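Local coordinates for beta-N-acetylhexosaminidase (PDB 5C0Q), which probably hydrolyses terminal non-reducing N-acetyl-D-hexosamine residues of N-acetyl-beta-D-hexosaminides, as a zinc-binding member of glycoside hydrolase family 3, at residues G80-G85 against V127-F132; V115-S120 against I159-G164. All blocks are in the same frame, centred on the assembly; numbering follows the deposited sequence.

Contact 1: residues G80-G85 against V127-F132; sequences GNLAAG and VDLRSF
The side-chain amide of Asn81 lies flat on one face of the Phe132 ring, the two planes only 12° apart, with ND2 3.4 Å above the ring plane over its centre. Asn81 CB covers the same face in a CH-pi contact, and OD1 sits 3.3 Å from Phe132 CE1. At the ring edge, in its plane, Ala84 CB comes within 4.0 Å of Phe132 CE1; elsewhere the ring meets His142 and Thr92. Asn81 reaches the ring because its CG stands anti to its own carbonyl carbon (chi1 -83°). ND2 also makes a weak, bent hydrogen bond to Arg130 O. With an alanine in place of Phe132, the Asn81 amide would probably lose the surface it rests on and be freer to turn. These segments join two successive beta-alpha loops of the family 3 TIM barrel: the short helix 81-85, which follows strand 59-62, and the loop after strand 110-111. Gly80 is the N-cap. In the first helical turn, Leu82 N donates to Leu129 O at 3.2 Å. Beside this bond Leu82 CD2 meets Leu129 CD2 at 3.7 Å, their chains crossing at about a right angle, while Pro433 and Arg431 of the second subunit pack on the two leucines. Further along the segment, Gly85 CA lies 3.2 Å from Phe132 O in a CA-H...O contact, where a side-chain carbon would collide with that oxygen.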
ATOM      1  N   GLY B  80       0.478 -10.723 -12.641  1.00 15.96           N
ATOM      2  CA  GLY B  80       1.083 -10.079 -13.781  1.00 11.66           C
ATOM      3  C   GLY B  80       0.343 -10.342 -15.073  1.00 12.69           C
ATOM      4  O   GLY B  80      -0.632 -11.070 -15.138  1.00 14.61           O
ATOM      5  N   ASN B  81       0.835  -9.731 -16.123  1.00 14.36           N
ATOM      6  CA  ASN B  81       0.233  -9.823 -17.449  1.00 12.86           C
ATOM      7  C   ASN B  81       0.154 -11.236 -18.047  1.00 16.22           C
ATOM      8  O   ASN B  81      -0.833 -11.586 -18.695  1.00 15.97           O
ATOM      9  CB  ASN B  81       1.010  -8.934 -18.403  1.00 15.21           C
ATOM     10  CG  ASN B  81       0.585  -7.508 -18.341  1.00 12.96           C
ATOM     11  OD1 ASN B  81      -0.116  -7.099 -17.434  1.00 12.94           O
ATOM     12  ND2 ASN B  81       0.961  -6.744 -19.366  1.00 12.92           N
ATOM     13  N   LEU B  82       1.195 -12.040 -17.849  1.00 14.45           N
ATOM     14  CA  LEU B  82       1.182 -13.367 -18.417  1.00 12.97           C
ATOM     15  C   LEU B  82       0.054 -14.157 -17.813  1.00 15.16           C
ATOM     16  O   LEU B  82      -0.669 -14.831 -18.513  1.00 20.65           O
ATOM     17  CB  LEU B  82       2.506 -14.096 -18.238  1.00 14.58           C
ATOM     18  CG  LEU B  82       2.484 -15.420 -19.004  1.00 18.34           C
ATOM     19  CD1 LEU B  82       2.677 -15.184 -20.466  1.00 13.01           C
ATOM     20  CD2 LEU B  82       3.553 -16.351 -18.527  1.00 22.33           C
ATOM     21  N   ALA B  83      -0.131 -14.055 -16.514  1.00 14.52           N
ATOM     22  CA  ALA B  83      -1.265 -14.713 -15.891  1.00 13.31           C
ATOM     23  C   ALA B  83      -2.587 -14.076 -16.277  1.00 15.30           C
ATOM     24  O   ALA B  83      -3.562 -14.766 -16.493  1.00 17.83           O
ATOM     25  CB  ALA B  83      -1.094 -14.733 -14.374  1.00 10.35           C
ATOM     26  N   ALA B  84      -2.634 -12.753 -16.314  1.00 17.35           N
ATOM     27  CA  ALA B  84      -3.850 -12.069 -16.691  1.00 10.96           C
ATOM     28  C   ALA B  84      -4.267 -12.476 -18.096  1.00 11.74           C
ATOM     29  O   ALA B  84      -5.432 -12.712 -18.343  1.00 12.55           O
ATOM     30  CB  ALA B  84      -3.677 -10.585 -16.596  1.00  9.79           C
ATOM     31  N   GLY B  85      -3.291 -12.573 -18.998  1.00 13.02           N
ATOM     32  CA  GLY B  85      -3.529 -13.012 -20.365  1.00 13.38           C
ATOM     33  C   GLY B  85      -4.283 -14.318 -20.505  1.00 15.34           C
ATOM     34  O   GLY B  85      -5.051 -14.474 -21.431  1.00 20.43           O
ATOM     35  N   VAL B 127      11.096  -9.094 -18.841  1.00 49.02           N
ATOM     36  CA  VAL B 127      10.420  -9.373 -20.110  1.00 47.14           C
ATOM     37  C   VAL B 127       9.381 -10.472 -20.001  1.00 39.53           C
ATOM     38  O   VAL B 127       8.301 -10.413 -20.573  1.00 42.46           O
ATOM     39  CB  VAL B 127      11.408  -9.831 -21.203  1.00 43.07           C
ATOM     40  CG1 VAL B 127      10.657 -10.074 -22.469  1.00 38.76           C
ATOM     41  CG2 VAL B 127      12.490  -8.810 -21.409  1.00 47.44           C
ATOM     42  N   ASP B 128       9.749 -11.493 -19.259  1.00 40.78           N
ATOM     43  CA  ASP B 128       9.173 -12.805 -19.421  1.00 38.75           C
ATOM     44  C   ASP B 128       7.722 -12.864 -18.990  1.00 33.40           C
ATOM     45  O   ASP B 128       6.874 -13.361 -19.694  1.00 34.40           O
ATOM     46  CB  ASP B 128       9.993 -13.805 -18.617  1.00 46.91           C
ATOM     47  CG  ASP B 128       9.704 -15.219 -19.006  1.00 49.34           C
ATOM     48  OD1 ASP B 128       8.857 -15.415 -19.915  1.00 49.03           O
ATOM     49  OD2 ASP B 128      10.301 -16.127 -18.383  1.00 49.13           O
ATOM     50  N   LEU B 129       7.446 -12.340 -17.808  1.00 30.99           N
ATOM     51  CA  LEU B 129       6.112 -12.338 -17.281  1.00 23.48           C
ATOM     52  C   LEU B 129       5.352 -11.041 -17.604  1.00 21.71           C
ATOM     53  O   LEU B 129       4.164 -10.938 -17.356  1.00 17.57           O
ATOM     54  CB  LEU B 129       6.222 -12.566 -15.781  1.00 23.69           C
ATOM     55  CG  LEU B 129       6.600 -13.973 -15.332  1.00 24.41           C
ATOM     56  CD1 LEU B 129       6.593 -14.067 -13.865  1.00 22.00           C
ATOM     57  CD2 LEU B 129       5.637 -14.977 -15.861  1.00 23.51           C
ATOM     58  N   ARG B 130       6.023 -10.071 -18.203  1.00 19.29           N
ATOM     59  CA  ARG B 130       5.443  -8.769 -18.365  1.00 14.40           C
ATOM     60  C   ARG B 130       4.499  -8.586 -19.559  1.00 17.90           C
ATOM     61  O   ARG B 130       3.876  -7.549 -19.712  1.00 21.26           O
ATOM     62  CB  ARG B 130       6.561  -7.757 -18.435  1.00 17.46           C
ATOM     63  CG  ARG B 130       7.285  -7.630 -17.146  1.00 16.89           C
ATOM     64  CD  ARG B 130       8.521  -6.825 -17.253  1.00 21.04           C
ATOM     65  NE  ARG B 130       8.249  -5.465 -17.686  1.00 20.66           N
ATOM     66  CZ  ARG B 130       9.160  -4.644 -18.174  1.00 19.78           C
ATOM     67  NH1 ARG B 130      10.400  -5.038 -18.272  1.00 28.05           N
ATOM     68  NH2 ARG B 130       8.844  -3.427 -18.531  1.00 20.09           N
ATOM     69  N   SER B 131       4.358  -9.612 -20.373  1.00 15.34           N
ATOM     70  CA  SER B 131       3.522  -9.561 -21.523  1.00 12.41           C
ATOM     71  C   SER B 131       2.254 -10.392 -21.331  1.00 13.22           C
ATOM     72  O   SER B 131       2.275 -11.418 -20.735  1.00 17.75           O
ATOM     73  CB  SER B 131       4.341 -10.025 -22.752  1.00 15.32           C
ATOM     74  OG  SER B 131       3.561 -10.494 -23.822  1.00 17.81           O
ATOM     75  N   PHE B 132       1.150  -9.956 -21.897  1.00 13.99           N
ATOM     76  CA  PHE B 132      -0.090 -10.693 -21.815  1.00 11.62           C
ATOM     77  C   PHE B 132      -0.137 -12.019 -22.572  1.00 12.76           C
ATOM     78  O   PHE B 132      -0.946 -12.851 -22.258  1.00 17.89           O
ATOM     79  CB  PHE B 132      -1.232  -9.841 -22.342  1.00 11.57           C
ATOM     80  CG  PHE B 132      -1.643  -8.716 -21.449  1.00 13.04           C
ATOM     81  CD1 PHE B 132      -2.207  -8.965 -20.198  1.00 13.19           C
ATOM     82  CD2 PHE B 132      -1.579  -7.410 -21.899  1.00 12.17           C
ATOM     83  CE1 PHE B 132      -2.651  -7.952 -19.412  1.00 11.60           C
ATOM     84  CE2 PHE B 132      -2.008  -6.406 -21.105  1.00 12.53           C
ATOM     85  CZ  PHE B 132      -2.561  -6.680 -19.853  1.00  9.80           C
TER

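Contact 2: residues V115-S120 against I159-G164; sequences VLDLLS and IKHFPG. With ZN (zinc ion), chain O.
A zinc site at the C-terminal end of the TIM barrel joins Asp117, in the loop after strand 110-111, to His161 in the KHFPG sequence, where strand 156-162 turns a corner. Asp117 OD2 binds the zinc at 2.0 Å and His161 ND1 binds it at 1.9 Å; His165 supplies a third ligand. The carboxylate and imidazole planes are nearly coplanar, 16° apart, and OD2 lies at the ring edge near its plane, beside ND1, the two drawn together by the metal they share. Asp117 CG is anti to its carbonyl carbon (chi1 -59°), which swings the carboxylate toward the KHFPG turn, and OD2 also takes a weak bond from His161 N. One carboxylate oxygen thus meets both the metal and the backbone of a second ligand. Two cis peptides, before His161 and before Pro163, shape this turn. Lys160 CB sits 3.6 Å above one face of the His161 ring, toward its rim. Just before the metal the backbones are bridged once, at Val115 and Lys160: Leu116 N donates to Lys160 O at 2.8 Å. Val115 CG2 rests against CE of the extended Lys160 chain, whose NZ goes on to a salt bridge with Glu65. Away from the zinc, Leu116 CD1 presses on Ile159 CB at 3.6 Å, and Phe194 of helix 191-198 packs on both. Gly164, whose backbone conformation would drive a CB into the preceding carbonyl O, brings its CA to 3.2 Å from Asp117 OD1.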
ATOM      1  N   VAL B 115       2.180  -2.848 -20.777  1.00 15.44           N
ATOM      2  CA  VAL B 115       3.085  -3.436 -21.742  1.00 14.05           C
ATOM      3  C   VAL B 115       2.265  -4.104 -22.817  1.00 13.23           C
ATOM      4  O   VAL B 115       1.422  -4.888 -22.499  1.00 14.22           O
ATOM      5  CB  VAL B 115       3.998  -4.486 -21.096  1.00 13.14           C
ATOM      6  CG1 VAL B 115       4.729  -5.307 -22.183  1.00 10.83           C
ATOM      7  CG2 VAL B 115       4.948  -3.826 -20.121  1.00 11.76           C
ATOM      8  N   LEU B 116       2.507  -3.764 -24.076  1.00 13.42           N
ATOM      9  CA  LEU B 116       1.781  -4.366 -25.187  1.00 12.32           C
ATOM     10  C   LEU B 116       2.614  -5.273 -26.101  1.00 13.67           C
ATOM     11  O   LEU B 116       2.105  -5.839 -27.048  1.00 14.63           O
ATOM     12  CB  LEU B 116       1.116  -3.270 -26.013  1.00 12.25           C
ATOM     13  CG  LEU B 116       0.022  -2.489 -25.290  1.00 13.19           C
ATOM     14  CD1 LEU B 116      -0.667  -1.524 -26.239  1.00 12.88           C
ATOM     15  CD2 LEU B 116      -0.965  -3.467 -24.665  1.00 10.71           C
ATOM     16  N   ASP B 117       3.861  -5.473 -25.733  1.00 12.38           N
ATOM     17  CA  ASP B 117       4.776  -6.317 -26.432  1.00 12.09           C
ATOM     18  C   ASP B 117       4.310  -7.761 -26.422  1.00 12.25           C
ATOM     19  O   ASP B 117       3.712  -8.199 -25.475  1.00 16.88           O
ATOM     20  CB  ASP B 117       6.136  -6.187 -25.791  1.00 12.36           C
ATOM     21  CG  ASP B 117       6.626  -4.788 -25.823  1.00 18.79           C
ATOM     22  OD1 ASP B 117       6.810  -4.280 -26.944  1.00 19.55           O
ATOM     23  OD2 ASP B 117       6.832  -4.188 -24.733  1.00 20.94           O
ATOM     24  N   LEU B 118       4.524  -8.481 -27.509  1.00 11.59           N
ATOM     25  CA  LEU B 118       4.096  -9.854 -27.600  1.00 14.13           C
ATOM     26  C   LEU B 118       5.110 -10.755 -26.954  1.00 17.74           C
ATOM     27  O   LEU B 118       6.246 -10.408 -26.841  1.00 22.95           O
ATOM     28  CB  LEU B 118       3.858 -10.262 -29.048  1.00 12.21           C
ATOM     29  CG  LEU B 118       2.966  -9.384 -29.908  1.00 15.36           C
ATOM     30  CD1 LEU B 118       2.954  -9.910 -31.329  1.00 17.87           C
ATOM     31  CD2 LEU B 118       1.575  -9.396 -29.385  1.00 13.99           C
ATOM     32  N   LEU B 119       4.673 -11.876 -26.439  1.00 18.52           N
ATOM     33  CA  LEU B 119       5.588 -12.866 -25.947  1.00 21.69           C
ATOM     34  C   LEU B 119       6.074 -13.726 -27.125  1.00 25.33           C
ATOM     35  O   LEU B 119       5.260 -14.248 -27.877  1.00 25.38           O
ATOM     36  CB  LEU B 119       4.914 -13.736 -24.899  1.00 17.69           C
ATOM     37  CG  LEU B 119       5.748 -14.871 -24.323  1.00 21.72           C
ATOM     38  CD1 LEU B 119       6.876 -14.329 -23.482  1.00 21.23           C
ATOM     39  CD2 LEU B 119       4.873 -15.827 -23.564  1.00 19.60           C
ATOM     40  N   SER B 120       7.377 -13.852 -27.311  1.00 25.85           N
ATOM     41  CA  SER B 120       7.902 -14.848 -28.261  1.00 36.55           C
ATOM     42  C   SER B 120       8.855 -15.743 -27.517  1.00 40.22           C
ATOM     43  O   SER B 120       9.218 -15.440 -26.392  1.00 43.14           O
ATOM     44  CB  SER B 120       8.620 -14.213 -29.461  1.00 35.09           C
ATOM     45  OG  SER B 120       9.833 -13.593 -29.059  1.00 39.07           O
ATOM     46  N   ILE B 159       1.095   3.268 -23.054  1.00 15.40           N
ATOM     47  CA  ILE B 159       1.345   1.969 -23.645  1.00 14.74           C
ATOM     48  C   ILE B 159       2.770   1.920 -24.120  1.00 14.86           C
ATOM     49  O   ILE B 159       3.306   2.905 -24.503  1.00 14.17           O
ATOM     50  CB  ILE B 159       0.359   1.665 -24.793  1.00 13.17           C
ATOM     51  CG1 ILE B 159       0.476   2.715 -25.901  1.00 14.25           C
ATOM     52  CG2 ILE B 159      -1.054   1.631 -24.263  1.00 13.35           C
ATOM     53  CD1 ILE B 159      -0.532   2.536 -27.007  1.00 12.16           C
ATOM     54  N   LYS B 160       3.386   0.759 -24.025  1.00 17.49           N
ATOM     55  CA  LYS B 160       4.793   0.618 -24.335  1.00 16.39           C
ATOM     56  C   LYS B 160       5.087  -0.808 -24.846  1.00 15.79           C
ATOM     57  O   LYS B 160       4.261  -1.694 -24.674  1.00 13.52           O
ATOM     58  CB  LYS B 160       5.639   0.983 -23.097  1.00 16.63           C
ATOM     59  CG  LYS B 160       5.399   0.138 -21.891  1.00 15.64           C
ATOM     60  CD  LYS B 160       6.006   0.765 -20.622  1.00 14.85           C
ATOM     61  CE  LYS B 160       6.057  -0.245 -19.510  1.00 14.14           C
ATOM     62  NZ  LYS B 160       6.751   0.231 -18.301  1.00 18.63           N
ATOM     63  N   HIS B 161       6.171  -1.007 -25.590  1.00 19.95           N
ATOM     64  CA  HIS B 161       6.965   0.055 -26.210  1.00 17.10           C
ATOM     65  C   HIS B 161       6.778   0.019 -27.729  1.00 17.61           C
ATOM     66  O   HIS B 161       7.133  -0.960 -28.367  1.00 17.41           O
ATOM     67  CB  HIS B 161       8.450  -0.090 -25.909  1.00 17.23           C
ATOM     68  CG  HIS B 161       8.773  -0.310 -24.467  1.00 19.71           C
ATOM     69  ND1 HIS B 161       8.670  -1.539 -23.860  1.00 20.42           N
ATOM     70  CD2 HIS B 161       9.212   0.544 -23.516  1.00 22.22           C
ATOM     71  CE1 HIS B 161       9.033  -1.430 -22.599  1.00 21.54           C
ATOM     72  NE2 HIS B 161       9.358  -0.176 -22.366  1.00 22.80           N
ATOM     73  N   PHE B 162       6.276   1.106 -28.303  1.00 16.34           N
ATOM     74  CA  PHE B 162       5.946   1.152 -29.711  1.00 14.57           C
ATOM     75  C   PHE B 162       7.207   0.978 -30.602  1.00 16.90           C
ATOM     76  O   PHE B 162       8.235   1.609 -30.376  1.00 20.35           O
ATOM     77  CB  PHE B 162       5.246   2.465 -29.995  1.00 13.86           C
ATOM     78  CG  PHE B 162       4.929   2.691 -31.444  1.00 16.26           C
ATOM     79  CD1 PHE B 162       5.855   3.275 -32.294  1.00 15.12           C
ATOM     80  CD2 PHE B 162       3.704   2.349 -31.954  1.00 14.34           C
ATOM     81  CE1 PHE B 162       5.569   3.471 -33.613  1.00 13.82           C
ATOM     82  CE2 PHE B 162       3.434   2.558 -33.268  1.00 17.33           C
ATOM     83  CZ  PHE B 162       4.362   3.116 -34.098  1.00 14.79           C
ATOM     84  N   PRO B 163       7.119   0.157 -31.642  1.00 16.19           N
ATOM     85  CA  PRO B 163       5.989  -0.593 -32.180  1.00 14.90           C
ATOM     86  C   PRO B 163       5.891  -2.035 -31.704  1.00 16.83           C
ATOM     87  O   PRO B 163       5.239  -2.840 -32.344  1.00 19.70           O
ATOM     88  CB  PRO B 163       6.258  -0.537 -33.681  1.00 14.44           C
ATOM     89  CG  PRO B 163       7.737  -0.608 -33.753  1.00 14.70           C
ATOM     90  CD  PRO B 163       8.261   0.134 -32.572  1.00 14.04           C
ATOM     91  N   GLY B 164       6.544  -2.371 -30.607  1.00 18.51           N
ATOM     92  CA  GLY B 164       6.465  -3.714 -30.079  1.00 16.73           C
ATOM     93  C   GLY B 164       7.778  -4.378 -30.312  1.00 17.22           C
ATOM     94  O   GLY B 164       8.313  -4.309 -31.400  1.00 19.53           O
TER
HETATM   95 ZN    ZN O1001       8.543  -3.454 -23.922  1.00 45.20          ZN

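In the fold
The centres of contacts 1 and 2 are about 11 Å apart, and one barrel loop, running from 115-120 to 127-132, serves both. Ser131 OG of contact 1 lies 2.8 Å from Asp117 O of contact 2, a probable hydrogen bond to the backbone of a zinc ligand. Arg130 O also packs on Val115 CB at 3.4 Å. The Arg130 side chain comes to about 4 Å (nearest atoms) from a second zinc, not the one held by Asp117, and its NH2 is 4.2 Å from Lys160 NZ; Glu65, the partner of Lys160, also forms a salt bridge with Arg130 NH2. The second subunit touches both contacts, reaching contact 2 through its Phe434 on Leu119.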